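Local coordinates for protein aminotransferase class-III (Ochrobactrum anthropi, PDB 5GHG) that probably catalyses pyridoxal-phosphate-dependent transfer of an amino group between amine and carbonyl substrates, as an omega-transaminase of the class III aminotransferase family, at residues G30-E35 against V42-G47; R202-L207 against Q245-R250; N269-Q274 against L283-Q288; A407-R412 against D421-C426. The protein carries 1 engineered substitution. One frame throughout, in Å; residues are numbered along the deposited sequence.

In the fold
The four contacts follow one another along the chain, each closing before the next opens. Contacts 1 and 4 reach the same mixed sheet, which takes in strands 32-38, 41-44 and 422-425; their centres are about 17 Å apart, and Leu-32 CD2 packs against Gln-410 NE2 at 3.8 Å. Contacts 2 and 3 belong to the other mixed sheet and its covering helices, with centres about 23 Å apart. Contact 3 lies nearest the middle of the chain and carries Lys-287 to the cofactor, whereas contacts 1 and 2, about 47 Å apart between centres, lie on opposite sides of it. Together they sample the cofactor-binding core, its outer helical layer and a second sheet that continues into the partner subunit.

Contact 1: residues G30-E35 against V42-G47; sequences GPLVIE and VEDVSG
Ile-34 and Asp-44 form the non-hydrogen-bonded pair of an antiparallel beta hairpin, flanked by the bonds Glu-35 N to Glu-43 O (2.8 Å) and Val-45 N to Val-33 O (3.0 Å). Asp-44 CB starts the side chain 3.3 Å from Val-33 O. Chi1 of 65° holds CG between the backbone N and the carbonyl carbon, and from there the carboxylate splits its work. OD2 passes Leu-32 CD1 at 3.8 Å and is hydrogen-bonded to Tyr-50 OH. OD1 accepts the Ser-46 hydroxyl, OG, at 2.8 Å on its syn side, though 33° out of the carboxylate plane, besides a weak bond from Ser-46 N. Ile-34 CG2 lies 4.0 Å from Val-42 CB while its CD1 reaches Asp-44 CB. Cutting Ile-34 back to alanine is likely to open a gap beside Val-42 and take away one of the two apolar groups, with Leu-32 CD1 the other, that lie against Asp-44 CB. Val-33 CG1 meets Val-45 CG1 at 3.6 Å. Strand 32-38 also pairs in parallel with a strand of the second subunit, where Glu-35 is salt-bridged to Lys-79. Two backbone bonds set the register, apolar contacts pack around them, and one carboxylate braces the turn.

Contact 2: residues R202-L207 against Q245-R250; sequences RLADEL and QAVLKR
Ala-204 and Val-247 mark the closest backbone approach of two nearly parallel helices, their CA atoms 6.9 Å apart, the axes of the short segments 9.7 Å apart and the signed crossing angle -20°. Val-247 fills the space between them with both of its methyls. CG2 settles against the backbone of helix 196-214, 3.7 Å from Ala-204 O and 4.1 Å from Ala-204 CB, while CG1, anti to the backbone N (chi1 174°), lies 4.1 Å from Leu-207 CG. Leu-207 and Val-247 run antiparallel alongside each other, and CD2 of Leu-207 touches both Val-247 CG1 and Leu-248 CD2, each at 4.2 Å; the two leucines meet roughly perpendicularly. Leu-248 in turn packs on Leu-255 of strand 254-258, so the pair belongs to the helical layer over the mixed sheet of the cofactor-binding domain. Charges keep to the flanks. Arg-202 NH2 bridges to Glu-206 OE1 (3.0 Å) within one helix, the oxygen lying close to the guanidinium plane, and Arg-250 is salt-bridged across to Glu-208. The buried seam itself relies on shape, its touching atoms all aliphatic or a main-chain carbonyl, while the ionic tie between the helices lies at its edge.

Contact 3: residues N269-Q274 against L283-Q288; sequences NLFGSQ and LVMSKQ. With PMP (4'-deoxy-4'-aminopyridoxal-5'-phosphate), chain C.
Phe-271 turns one corner of its ring toward strand 282-285, where CE1 is shared between two side chains: Leu-283 CD2 and Met-285 CG each lie 4.0 Å from it. With chi1 at -71° the ring is anti to its carbonyl carbon, and this rotation carries it across to the strand. Met-285 CG comes in at the ring edge, near its plane, whereas the leucine methyl approaches obliquely. Met-285 SD lies 4.1 Å from both CE1 and CZ of Phe-271 in an oblique Met-aromatic contact, and the methionine then bends at chi3 (-78°). Phe-271, at the N-cap of helix 272-275, donates its N-H to Gln-274 OE1 at 2.9 Å, which fixes the ring's backbone locally. Ser-273 OG sits by Leu-283 CD1 at 4.5 Å, but its hydrogen-bonding partner is Glu-259. The contact belongs to a beta-alpha-beta unit, strand 254-258, helix 272-275 and strand 282-285, at the heart of the large PLP-binding domain. Two residues after Met-285, Lys-287 reaches in the other direction, toward the cofactor. Its chain bends only at chi4 and brings NZ to 3.3 Å from PMP N4A, a position consistent with the lysine that forms the internal aldimine in this family. The hydrogen bonds of NZ go to Leu-57 O and to Thr-324 OG1 of the second subunit. A leucine in place of Lys-287 would probably leave both those oxygens without this amine and PMP N4A without its amino neighbour. PMP is hydrogen-bonded to Gly-118 N and Ser-119 OG of the same chain and to Thr-324 OG1 of the second subunit.

Contact 4: residues A407-R412 against D421-C426; sequences AVLQER and DTLAFC
Leu-409 carries the helix side of this contact with a single methyl, CD2, which is placed 4.0 Å from Phe-425 CZ and 4.1 Å from Phe-425 CE1. The apolar meeting is a matter of torsions on both sides. In Leu-409, CG stands anti to the backbone N (chi1 -171°) and chi2 of 53° sets CD2 anti to CA, the extended branch that reaches the strand. The ring of Phe-425, its CG anti to the carbonyl carbon (chi1 -62°), comes from the opposite direction and is met obliquely at its far corner. A second, looser aliphatic touch joins the same methyl to Leu-423 CD1 at 4.5 Å; on Leu-423, too, CD1 is the branch anti to CA. Leu-423 and Phe-425, two residues apart on one strand, thus project on the same side of the sheet, and the helix residue lies against both. This is helix-on-sheet packing within the C-terminal part of the aminotransferase fold: helix 400-411 runs into strand 414-419, which turns back as the antiparallel strand 422-425, so that the helix covers a face of the sheet it leads into. Backbone hydrogen bonds hold the helix internally and the strand to its sheet neighbours. Glu-411 N to Ala-407 O (3.1 Å) and Arg-412 N to Val-408 O (3.0 Å) close the last helical turn, while Leu-423 and Phe-425 pair through their backbones with Val-383 and Ala-381 of strand 380-385. At the helix end Arg-412 forms a salt bridge through NH2 to Asp-449 of helix 433-455.

Contact 1: residues G30-E35 against V42-G47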
loop_
_atom_site.group_PDB
_atom_site.type_symbol
_atom_site.label_atom_id
_atom_site.label_comp_id
_atom_site.label_asym_id
_atom_site.label_seq_id
_atom_site.Cartn_x
_atom_site.Cartn_y
_atom_site.Cartn_z
ATOM N N GLY B 30 10.172 21.293 11.669
ATOM C CA GLY B 30 8.983 20.634 12.141
ATOM C C GLY B 30 7.872 20.707 11.100
ATOM O O GLY B 30 7.987 21.412 10.096
ATOM N N PRO B 31 6.785 19.968 11.322
ATOM C CA PRO B 31 5.668 19.966 10.382
ATOM C C PRO B 31 4.677 21.092 10.702
ATOM O O PRO B 31 4.719 21.703 11.777
ATOM C CB PRO B 31 5.010 18.605 10.649
ATOM C CG PRO B 31 5.188 18.439 12.128
ATOM C CD PRO B 31 6.540 19.061 12.458
ATOM N N LEU B 32 3.782 21.346 9.759
ATOM C CA LEU B 32 2.527 22.025 10.035
ATOM C C LEU B 32 1.490 20.958 10.381
ATOM O O LEU B 32 1.214 20.077 9.563
ATOM C CB LEU B 32 2.065 22.843 8.823
ATOM C CG LEU B 32 0.723 23.559 9.038
ATOM C CD1 LEU B 32 0.845 24.644 10.074
ATOM C CD2 LEU B 32 0.191 24.138 7.745
ATOM N N VAL B 33 0.909 21.033 11.579
ATOM C CA VAL B 33 0.026 19.972 12.076
ATOM C C VAL B 33 -1.424 20.401 11.852
ATOM O O VAL B 33 -1.845 21.466 12.326
ATOM C CB VAL B 33 0.303 19.661 13.551
ATOM C CG1 VAL B 33 -0.507 18.461 14.008
ATOM C CG2 VAL B 33 1.816 19.393 13.763
ATOM N N ILE B 34 -2.193 19.578 11.137
ATOM C CA ILE B 34 -3.597 19.873 10.844
ATOM C C ILE B 34 -4.467 19.188 11.897
ATOM O O ILE B 34 -4.229 18.032 12.253
ATOM C CB ILE B 34 -3.985 19.414 9.433
ATOM C CG1 ILE B 34 -3.077 20.103 8.415
ATOM C CG2 ILE B 34 -5.444 19.688 9.162
ATOM C CD1 ILE B 34 -3.174 21.614 8.441
ATOM N N GLU B 35 -5.474 19.905 12.382
ATOM C CA GLU B 35 -6.303 19.455 13.488
ATOM C C GLU B 35 -7.694 18.974 13.058
ATOM O O GLU B 35 -8.174 17.958 13.559
ATOM C CB GLU B 35 -6.455 20.594 14.510
ATOM C CG GLU B 35 -7.499 20.354 15.611
ATOM C CD GLU B 35 -6.915 19.692 16.852
ATOM O OE1 GLU B 35 -7.674 19.422 17.818
ATOM O OE2 GLU B 35 -5.689 19.437 16.875
ATOM N N VAL B 42 -9.663 23.359 6.139
ATOM C CA VAL B 42 -8.999 22.677 7.223
ATOM C C VAL B 42 -8.458 23.738 8.167
ATOM O O VAL B 42 -8.267 24.900 7.798
ATOM C CB VAL B 42 -7.853 21.744 6.760
ATOM C CG1 VAL B 42 -8.397 20.586 5.932
ATOM C CG2 VAL B 42 -6.813 22.499 5.985
ATOM N N GLU B 43 -8.202 23.319 9.395
ATOM C CA GLU B 43 -7.732 24.202 10.453
ATOM C C GLU B 43 -6.512 23.548 11.103
ATOM O O GLU B 43 -6.558 22.369 11.447
ATOM C CB GLU B 43 -8.857 24.443 11.441
ATOM C CG GLU B 43 -8.499 25.128 12.718
ATOM C CD GLU B 43 -9.711 25.223 13.654
ATOM O OE1 GLU B 43 -10.819 25.550 13.157
ATOM O OE2 GLU B 43 -9.548 24.931 14.856
ATOM N N ASP B 44 -5.424 24.299 11.237
ATOM C CA ASP B 44 -4.247 23.749 11.882
ATOM C C ASP B 44 -4.379 23.847 13.400
ATOM O O ASP B 44 -5.331 24.438 13.928
ATOM C CB ASP B 44 -2.976 24.442 11.383
ATOM C CG ASP B 44 -2.899 25.924 11.752
ATOM O OD1 ASP B 44 -3.506 26.350 12.762
ATOM O OD2 ASP B 44 -2.207 26.674 11.025
ATOM N N VAL B 45 -3.419 23.245 14.113
ATOM C CA VAL B 45 -3.535 23.170 15.572
ATOM C C VAL B 45 -3.432 24.547 16.224
ATOM O O VAL B 45 -3.778 24.698 17.399
ATOM C CB VAL B 45 -2.476 22.245 16.185
ATOM C CG1 VAL B 45 -2.662 20.814 15.720
ATOM C CG2 VAL B 45 -1.072 22.768 15.874
ATOM N N SER B 46 -2.956 25.552 15.505
ATOM C CA SER B 46 -2.950 26.907 16.036
ATOM C C SER B 46 -4.257 27.643 15.787
ATOM O O SER B 46 -4.410 28.770 16.235
ATOM C CB SER B 46 -1.777 27.709 15.450
ATOM O OG SER B 46 -2.161 28.316 14.218
ATOM N N GLY B 47 -5.198 27.024 15.086
ATOM C CA GLY B 47 -6.496 27.618 14.835
ATOM C C GLY B 47 -6.641 28.312 13.501
ATOM O O GLY B 47 -7.746 28.755 13.172
#

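Contact 2: residues R202-L207 against Q245-R250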
loop_
_atom_site.group_PDB
_atom_site.type_symbol
_atom_site.label_atom_id
_atom_site.label_comp_id
_atom_site.label_asym_id
_atom_site.label_seq_id
_atom_site.Cartn_x
_atom_site.Cartn_y
_atom_site.Cartn_z
ATOM N N ARG B 202 3.596 14.536 -33.629
ATOM C CA ARG B 202 4.967 14.136 -33.353
ATOM C C ARG B 202 5.036 13.160 -32.166
ATOM O O ARG B 202 5.841 12.222 -32.180
ATOM C CB ARG B 202 5.860 15.352 -33.085
ATOM C CG ARG B 202 7.252 14.960 -32.620
ATOM C CD ARG B 202 8.277 16.090 -32.722
ATOM N NE ARG B 202 7.993 17.208 -31.817
ATOM C CZ ARG B 202 8.429 17.303 -30.571
ATOM N NH1 ARG B 202 8.145 18.385 -29.840
ATOM N NH2 ARG B 202 9.145 16.320 -30.042
ATOM N N LEU B 203 4.223 13.377 -31.132
ATOM C CA LEU B 203 4.248 12.471 -29.987
ATOM C C LEU B 203 3.785 11.066 -30.375
ATOM O O LEU B 203 4.361 10.069 -29.925
ATOM C CB LEU B 203 3.365 13.008 -28.848
ATOM C CG LEU B 203 3.866 14.240 -28.102
ATOM C CD1 LEU B 203 2.720 14.940 -27.396
ATOM C CD2 LEU B 203 4.936 13.857 -27.120
ATOM N N ALA B 204 2.739 10.965 -31.190
ATOM C CA ALA B 204 2.289 9.652 -31.643
ATOM C C ALA B 204 3.344 8.976 -32.528
ATOM O O ALA B 204 3.516 7.754 -32.463
ATOM C CB ALA B 204 0.959 9.755 -32.385
ATOM N N ASP B 205 4.041 9.755 -33.353
ATOM C CA ASP B 205 5.115 9.207 -34.188
ATOM C C ASP B 205 6.276 8.707 -33.340
ATOM O O ASP B 205 6.851 7.653 -33.621
ATOM C CB ASP B 205 5.627 10.257 -35.166
ATOM C CG ASP B 205 4.645 10.554 -36.286
ATOM O OD1 ASP B 205 3.655 9.811 -36.440
ATOM O OD2 ASP B 205 4.869 11.559 -37.004
ATOM N N GLU B 206 6.662 9.465 -32.319
ATOM C CA GLU B 206 7.724 9.026 -31.435
ATOM C C GLU B 206 7.311 7.777 -30.657
ATOM O O GLU B 206 8.135 6.895 -30.415
ATOM C CB GLU B 206 8.124 10.164 -30.486
ATOM C CG GLU B 206 8.821 11.302 -31.243
ATOM C CD GLU B 206 9.092 12.523 -30.372
ATOM O OE1 GLU B 206 9.737 13.473 -30.878
ATOM O OE2 GLU B 206 8.640 12.536 -29.197
ATOM N N LEU B 207 6.040 7.696 -30.263
ATOM C CA LEU B 207 5.536 6.472 -29.646
ATOM C C LEU B 207 5.660 5.282 -30.607
ATOM O O LEU B 207 6.137 4.211 -30.232
ATOM C CB LEU B 207 4.084 6.662 -29.213
ATOM C CG LEU B 207 3.336 5.417 -28.729
ATOM C CD1 LEU B 207 4.028 4.780 -27.511
ATOM C CD2 LEU B 207 1.915 5.778 -28.399
ATOM N N GLN B 245 -4.120 6.397 -29.551
ATOM C CA GLN B 245 -4.919 5.171 -29.582
ATOM C C GLN B 245 -4.839 4.479 -30.948
ATOM O O GLN B 245 -4.823 3.246 -31.017
ATOM C CB GLN B 245 -6.366 5.467 -29.189
ATOM C CG GLN B 245 -6.524 5.753 -27.697
ATOM C CD GLN B 245 -7.930 6.077 -27.286
ATOM O OE1 GLN B 245 -8.643 5.219 -26.751
ATOM N NE2 GLN B 245 -8.354 7.315 -27.523
ATOM N N ALA B 246 -4.742 5.254 -32.023
ATOM C CA ALA B 246 -4.553 4.664 -33.351
ATOM C C ALA B 246 -3.265 3.844 -33.412
ATOM O O ALA B 246 -3.256 2.741 -33.974
ATOM C CB ALA B 246 -4.538 5.756 -34.422
ATOM N N VAL B 247 -2.170 4.374 -32.853
ATOM C CA VAL B 247 -0.913 3.630 -32.791
ATOM C C VAL B 247 -1.067 2.361 -31.966
ATOM O O VAL B 247 -0.673 1.264 -32.390
ATOM C CB VAL B 247 0.216 4.519 -32.231
ATOM C CG1 VAL B 247 1.485 3.718 -32.031
ATOM C CG2 VAL B 247 0.468 5.719 -33.150
ATOM N N LEU B 248 -1.606 2.490 -30.751
ATOM C CA LEU B 248 -1.739 1.327 -29.886
ATOM C C LEU B 248 -2.565 0.236 -30.561
ATOM O O LEU B 248 -2.207 -0.946 -30.502
ATOM C CB LEU B 248 -2.372 1.723 -28.547
ATOM C CG LEU B 248 -1.572 2.757 -27.741
ATOM C CD1 LEU B 248 -2.309 3.078 -26.422
ATOM C CD2 LEU B 248 -0.164 2.255 -27.452
ATOM N N LYS B 249 -3.671 0.614 -31.196
ATOM C CA LYS B 249 -4.536 -0.367 -31.824
ATOM C C LYS B 249 -3.810 -1.090 -32.960
ATOM O O LYS B 249 -3.990 -2.301 -33.153
ATOM C CB LYS B 249 -5.809 0.316 -32.323
ATOM C CG LYS B 249 -6.878 -0.634 -32.814
ATOM C CD LYS B 249 -8.224 0.077 -32.884
ATOM C CE LYS B 249 -8.911 -0.161 -34.217
ATOM N NZ LYS B 249 -9.249 -1.595 -34.416
ATOM N N ARG B 250 -2.949 -0.367 -33.679
ATOM C CA ARG B 250 -2.195 -0.937 -34.789
ATOM C C ARG B 250 -1.292 -2.083 -34.353
ATOM O O ARG B 250 -1.016 -2.988 -35.139
ATOM C CB ARG B 250 -1.374 0.164 -35.459
ATOM C CG ARG B 250 -0.488 -0.283 -36.634
ATOM C CD ARG B 250 0.171 0.944 -37.280
ATOM N NE ARG B 250 -0.843 1.937 -37.632
ATOM C CZ ARG B 250 -0.728 3.247 -37.477
ATOM N NH1 ARG B 250 0.376 3.768 -36.956
ATOM N NH2 ARG B 250 -1.731 4.042 -37.828
#

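Contact 3: residues N269-Q274 against L283-Q288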
loop_
_atom_site.group_PDB
_atom_site.type_symbol
_atom_site.label_atom_id
_atom_site.label_comp_id
_atom_site.label_asym_id
_atom_site.label_seq_id
_atom_site.Cartn_x
_atom_site.Cartn_y
_atom_site.Cartn_z
ATOM N N ASN B 269 -16.414 15.366 -16.340
ATOM C CA ASN B 269 -17.239 14.182 -16.555
ATOM C C ASN B 269 -16.920 13.205 -15.435
ATOM O O ASN B 269 -15.970 13.406 -14.668
ATOM C CB ASN B 269 -16.963 13.564 -17.927
ATOM C CG ASN B 269 -17.429 14.457 -19.054
ATOM O OD1 ASN B 269 -18.610 14.518 -19.341
ATOM N ND2 ASN B 269 -16.503 15.182 -19.672
ATOM N N LEU B 270 -17.709 12.142 -15.336
ATOM C CA LEU B 270 -17.436 11.147 -14.316
ATOM C C LEU B 270 -15.975 10.674 -14.380
ATOM O O LEU B 270 -15.282 10.634 -13.359
ATOM C CB LEU B 270 -18.400 9.967 -14.443
ATOM C CG LEU B 270 -18.371 8.963 -13.285
ATOM C CD1 LEU B 270 -18.694 9.648 -11.959
ATOM C CD2 LEU B 270 -19.325 7.785 -13.527
ATOM N N PHE B 271 -15.480 10.367 -15.589
ATOM C CA PHE B 271 -14.115 9.890 -15.783
ATOM C C PHE B 271 -13.378 10.712 -16.827
ATOM O O PHE B 271 -13.969 11.174 -17.814
ATOM C CB PHE B 271 -14.093 8.402 -16.189
ATOM C CG PHE B 271 -14.477 7.471 -15.087
ATOM C CD1 PHE B 271 -13.564 7.163 -14.086
ATOM C CD2 PHE B 271 -15.744 6.916 -15.028
ATOM C CE1 PHE B 271 -13.914 6.318 -13.037
ATOM C CE2 PHE B 271 -16.096 6.058 -13.994
ATOM C CZ PHE B 271 -15.179 5.768 -12.995
ATOM N N GLY B 272 -12.079 10.895 -16.614
ATOM C CA GLY B 272 -11.259 11.579 -17.593
ATOM C C GLY B 272 -11.255 10.865 -18.932
ATOM O O GLY B 272 -11.058 11.492 -19.980
ATOM N N SER B 273 -11.474 9.555 -18.919
ATOM C CA SER B 273 -11.552 8.811 -20.169
ATOM C C SER B 273 -12.694 9.316 -21.044
ATOM O O SER B 273 -12.582 9.320 -22.276
ATOM C CB SER B 273 -11.715 7.321 -19.886
ATOM O OG SER B 273 -10.492 6.757 -19.458
ATOM N N GLN B 274 -13.798 9.727 -20.431
ATOM C CA GLN B 274 -14.900 10.293 -21.213
ATOM C C GLN B 274 -14.529 11.662 -21.737
ATOM O O GLN B 274 -14.765 11.969 -22.914
ATOM C CB GLN B 274 -16.176 10.360 -20.382
ATOM C CG GLN B 274 -16.587 9.004 -19.833
ATOM C CD GLN B 274 -17.649 9.097 -18.738
ATOM O OE1 GLN B 274 -17.411 9.666 -17.668
ATOM N NE2 GLN B 274 -18.805 8.501 -18.990
ATOM N N LEU B 283 -8.830 0.164 -16.215
ATOM C CA LEU B 283 -9.073 1.479 -15.622
ATOM C C LEU B 283 -8.752 1.402 -14.129
ATOM O O LEU B 283 -9.284 0.539 -13.435
ATOM C CB LEU B 283 -10.521 1.930 -15.838
ATOM C CG LEU B 283 -10.836 3.390 -15.543
ATOM C CD1 LEU B 283 -11.983 3.865 -16.419
ATOM C CD2 LEU B 283 -11.171 3.603 -14.071
ATOM N N VAL B 284 -7.903 2.312 -13.648
ATOM C CA VAL B 284 -7.399 2.303 -12.273
ATOM C C VAL B 284 -8.003 3.485 -11.529
ATOM O O VAL B 284 -7.996 4.620 -12.032
ATOM C CB VAL B 284 -5.866 2.351 -12.227
ATOM C CG1 VAL B 284 -5.363 2.190 -10.771
ATOM C CG2 VAL B 284 -5.217 1.297 -13.152
ATOM N N MET B 285 -8.508 3.227 -10.319
ATOM C CA MET B 285 -9.204 4.235 -9.533
ATOM C C MET B 285 -8.684 4.249 -8.095
ATOM O O MET B 285 -8.243 3.227 -7.569
ATOM C CB MET B 285 -10.706 3.967 -9.483
ATOM C CG MET B 285 -11.397 4.066 -10.820
ATOM S SD MET B 285 -12.916 3.067 -10.829
ATOM C CE MET B 285 -12.255 1.412 -11.064
ATOM N N SER B 286 -8.755 5.419 -7.470
ATOM C CA SER B 286 -8.537 5.541 -6.043
ATOM C C SER B 286 -9.046 6.906 -5.583
ATOM O O SER B 286 -9.868 7.524 -6.272
ATOM C CB SER B 286 -7.058 5.348 -5.698
ATOM O OG SER B 286 -6.858 5.373 -4.284
ATOM N N LYS B 287 -8.576 7.374 -4.433
ATOM C CA LYS B 287 -8.766 8.775 -4.034
ATOM C C LYS B 287 -10.224 9.166 -3.934
ATOM O O LYS B 287 -10.861 8.894 -2.906
ATOM C CB LYS B 287 -8.029 9.702 -4.991
ATOM C CG LYS B 287 -6.518 9.734 -4.757
ATOM C CD LYS B 287 -5.873 10.758 -5.687
ATOM C CE LYS B 287 -4.390 10.483 -5.863
ATOM N NZ LYS B 287 -3.532 11.175 -4.916
ATOM N N GLN B 288 -10.781 9.806 -4.978
ATOM C CA GLN B 288 -12.167 10.241 -4.854
ATOM C C GLN B 288 -13.136 9.071 -4.776
ATOM O O GLN B 288 -14.304 9.284 -4.461
ATOM C CB GLN B 288 -12.572 11.173 -6.007
ATOM C CG GLN B 288 -11.739 12.449 -6.068
ATOM C CD GLN B 288 -12.430 13.598 -6.782
ATOM O OE1 GLN B 288 -12.526 14.700 -6.238
ATOM N NE2 GLN B 288 -12.902 13.359 -8.004
HETATM N N1 PMP C . -1.745 7.109 -9.993
HETATM C C2 PMP C . -1.970 8.450 -9.937
HETATM C C2A PMP C . -2.402 9.162 -11.184
HETATM C C3 PMP C . -1.771 9.180 -8.745
HETATM O O3 PMP C . -1.935 10.541 -8.780
HETATM C C4 PMP C . -1.372 8.492 -7.561
HETATM C C4A PMP C . -1.211 9.174 -6.213
HETATM N N4A PMP C . -0.610 10.481 -6.258
HETATM C C5 PMP C . -1.166 7.090 -7.660
HETATM C C6 PMP C . -1.415 6.421 -8.848
HETATM C C5A PMP C . -0.706 6.267 -6.495
HETATM O O4P PMP C . -1.733 6.192 -5.503
HETATM P P PMP C . -1.307 5.922 -3.942
HETATM O O1P PMP C . -0.391 4.753 -3.896
HETATM O O2P PMP C . -2.636 5.678 -3.251
HETATM O O3P PMP C . -0.592 7.148 -3.417
#

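Contact 4: residues A407-R412 against D421-C426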
loop_
_atom_site.group_PDB
_atom_site.type_symbol
_atom_site.label_atom_id
_atom_site.label_comp_id
_atom_site.label_asym_id
_atom_site.label_seq_id
_atom_site.Cartn_x
_atom_site.Cartn_y
_atom_site.Cartn_z
ATOM N N ALA B 407 4.070 29.642 -0.533
ATOM C CA ALA B 407 4.139 30.089 0.859
ATOM C C ALA B 407 3.290 31.338 1.094
ATOM O O ALA B 407 2.614 31.458 2.122
ATOM C CB ALA B 407 5.592 30.336 1.256
ATOM N N VAL B 408 3.320 32.283 0.154
ATOM C CA VAL B 408 2.499 33.480 0.287
ATOM C C VAL B 408 1.017 33.130 0.188
ATOM O O VAL B 408 0.187 33.639 0.946
ATOM C CB VAL B 408 2.895 34.527 -0.770
ATOM C CG1 VAL B 408 1.872 35.670 -0.772
ATOM C CG2 VAL B 408 4.268 35.062 -0.485
ATOM N N LEU B 409 0.666 32.245 -0.742
ATOM C CA LEU B 409 -0.722 31.833 -0.867
ATOM C C LEU B 409 -1.222 31.184 0.433
ATOM O O LEU B 409 -2.364 31.422 0.852
ATOM C CB LEU B 409 -0.875 30.879 -2.047
ATOM C CG LEU B 409 -2.244 30.461 -2.531
ATOM C CD1 LEU B 409 -3.129 31.654 -2.825
ATOM C CD2 LEU B 409 -2.100 29.596 -3.787
ATOM N N GLN B 410 -0.378 30.381 1.086
ATOM C CA GLN B 410 -0.752 29.796 2.369
ATOM C C GLN B 410 -0.941 30.868 3.450
ATOM O O GLN B 410 -1.838 30.760 4.291
ATOM C CB GLN B 410 0.292 28.766 2.811
ATOM C CG GLN B 410 -0.028 28.076 4.146
ATOM C CD GLN B 410 1.006 27.011 4.478
ATOM O OE1 GLN B 410 1.374 26.218 3.612
ATOM N NE2 GLN B 410 1.530 27.024 5.700
ATOM N N GLU B 411 -0.103 31.909 3.434
ATOM C CA GLU B 411 -0.324 33.046 4.324
ATOM C C GLU B 411 -1.691 33.684 4.083
ATOM O O GLU B 411 -2.305 34.208 5.013
ATOM C CB GLU B 411 0.756 34.113 4.129
ATOM C CG GLU B 411 2.148 33.739 4.555
ATOM C CD GLU B 411 3.133 34.882 4.292
ATOM O OE1 GLU B 411 3.965 34.765 3.347
ATOM O OE2 GLU B 411 3.022 35.939 4.978
ATOM N N ARG B 412 -2.150 33.696 2.840
ATOM C CA ARG B 412 -3.441 34.244 2.491
ATOM C C ARG B 412 -4.577 33.222 2.646
ATOM O O ARG B 412 -5.685 33.458 2.157
ATOM C CB ARG B 412 -3.409 34.790 1.061
ATOM C CG ARG B 412 -2.624 36.089 0.951
ATOM C CD ARG B 412 -2.459 36.565 -0.479
ATOM N NE ARG B 412 -1.874 37.907 -0.547
ATOM C CZ ARG B 412 -2.581 39.023 -0.440
ATOM N NH1 ARG B 412 -3.909 38.962 -0.265
ATOM N NH2 ARG B 412 -1.966 40.195 -0.513
ATOM N N ASP B 421 7.600 24.987 -10.483
ATOM C CA ASP B 421 7.078 26.346 -10.513
ATOM C C ASP B 421 5.612 26.411 -10.926
ATOM O O ASP B 421 5.108 27.489 -11.226
ATOM C CB ASP B 421 7.944 27.230 -11.428
ATOM C CG ASP B 421 9.302 27.543 -10.814
ATOM O OD1 ASP B 421 9.398 27.478 -9.566
ATOM O OD2 ASP B 421 10.259 27.846 -11.547
ATOM N N THR B 422 4.906 25.285 -10.917
ATOM C CA THR B 422 3.480 25.254 -11.181
ATOM C C THR B 422 2.715 25.169 -9.869
ATOM O O THR B 422 2.984 24.289 -9.047
ATOM C CB THR B 422 3.107 24.065 -12.088
ATOM O OG1 THR B 422 3.787 24.188 -13.346
ATOM C CG2 THR B 422 1.593 24.030 -12.346
ATOM N N LEU B 423 1.781 26.084 -9.670
ATOM C CA LEU B 423 0.806 25.987 -8.581
ATOM C C LEU B 423 -0.438 25.262 -9.083
ATOM O O LEU B 423 -1.001 25.635 -10.112
ATOM C CB LEU B 423 0.402 27.376 -8.084
ATOM C CG LEU B 423 1.521 28.266 -7.556
ATOM C CD1 LEU B 423 0.933 29.582 -7.072
ATOM C CD2 LEU B 423 2.276 27.559 -6.458
ATOM N N ALA B 424 -0.871 24.237 -8.349
ATOM C CA ALA B 424 -2.029 23.454 -8.775
ATOM C C ALA B 424 -3.262 23.831 -7.970
ATOM O O ALA B 424 -3.179 24.251 -6.814
ATOM C CB ALA B 424 -1.769 21.955 -8.637
ATOM N N PHE B 425 -4.418 23.680 -8.601
ATOM C CA PHE B 425 -5.704 23.896 -7.962
ATOM C C PHE B 425 -6.589 22.699 -8.300
ATOM O O PHE B 425 -6.744 22.345 -9.471
ATOM C CB PHE B 425 -6.308 25.215 -8.405
ATOM C CG PHE B 425 -5.457 26.379 -8.023
ATOM C CD1 PHE B 425 -5.649 27.026 -6.818
ATOM C CD2 PHE B 425 -4.390 26.759 -8.829
ATOM C CE1 PHE B 425 -4.834 28.069 -6.438
ATOM C CE2 PHE B 425 -3.565 27.793 -8.452
ATOM C CZ PHE B 425 -3.780 28.455 -7.256
ATOM N N CYS B 426 -7.122 22.057 -7.268
ATOM C CA CYS B 426 -7.921 20.851 -7.423
ATOM C C CYS B 426 -8.864 20.766 -6.227
ATOM O O CYS B 426 -8.744 19.876 -5.376
ATOM C CB CYS B 426 -7.002 19.624 -7.504
ATOM S SG CYS B 426 -7.796 18.039 -7.765
#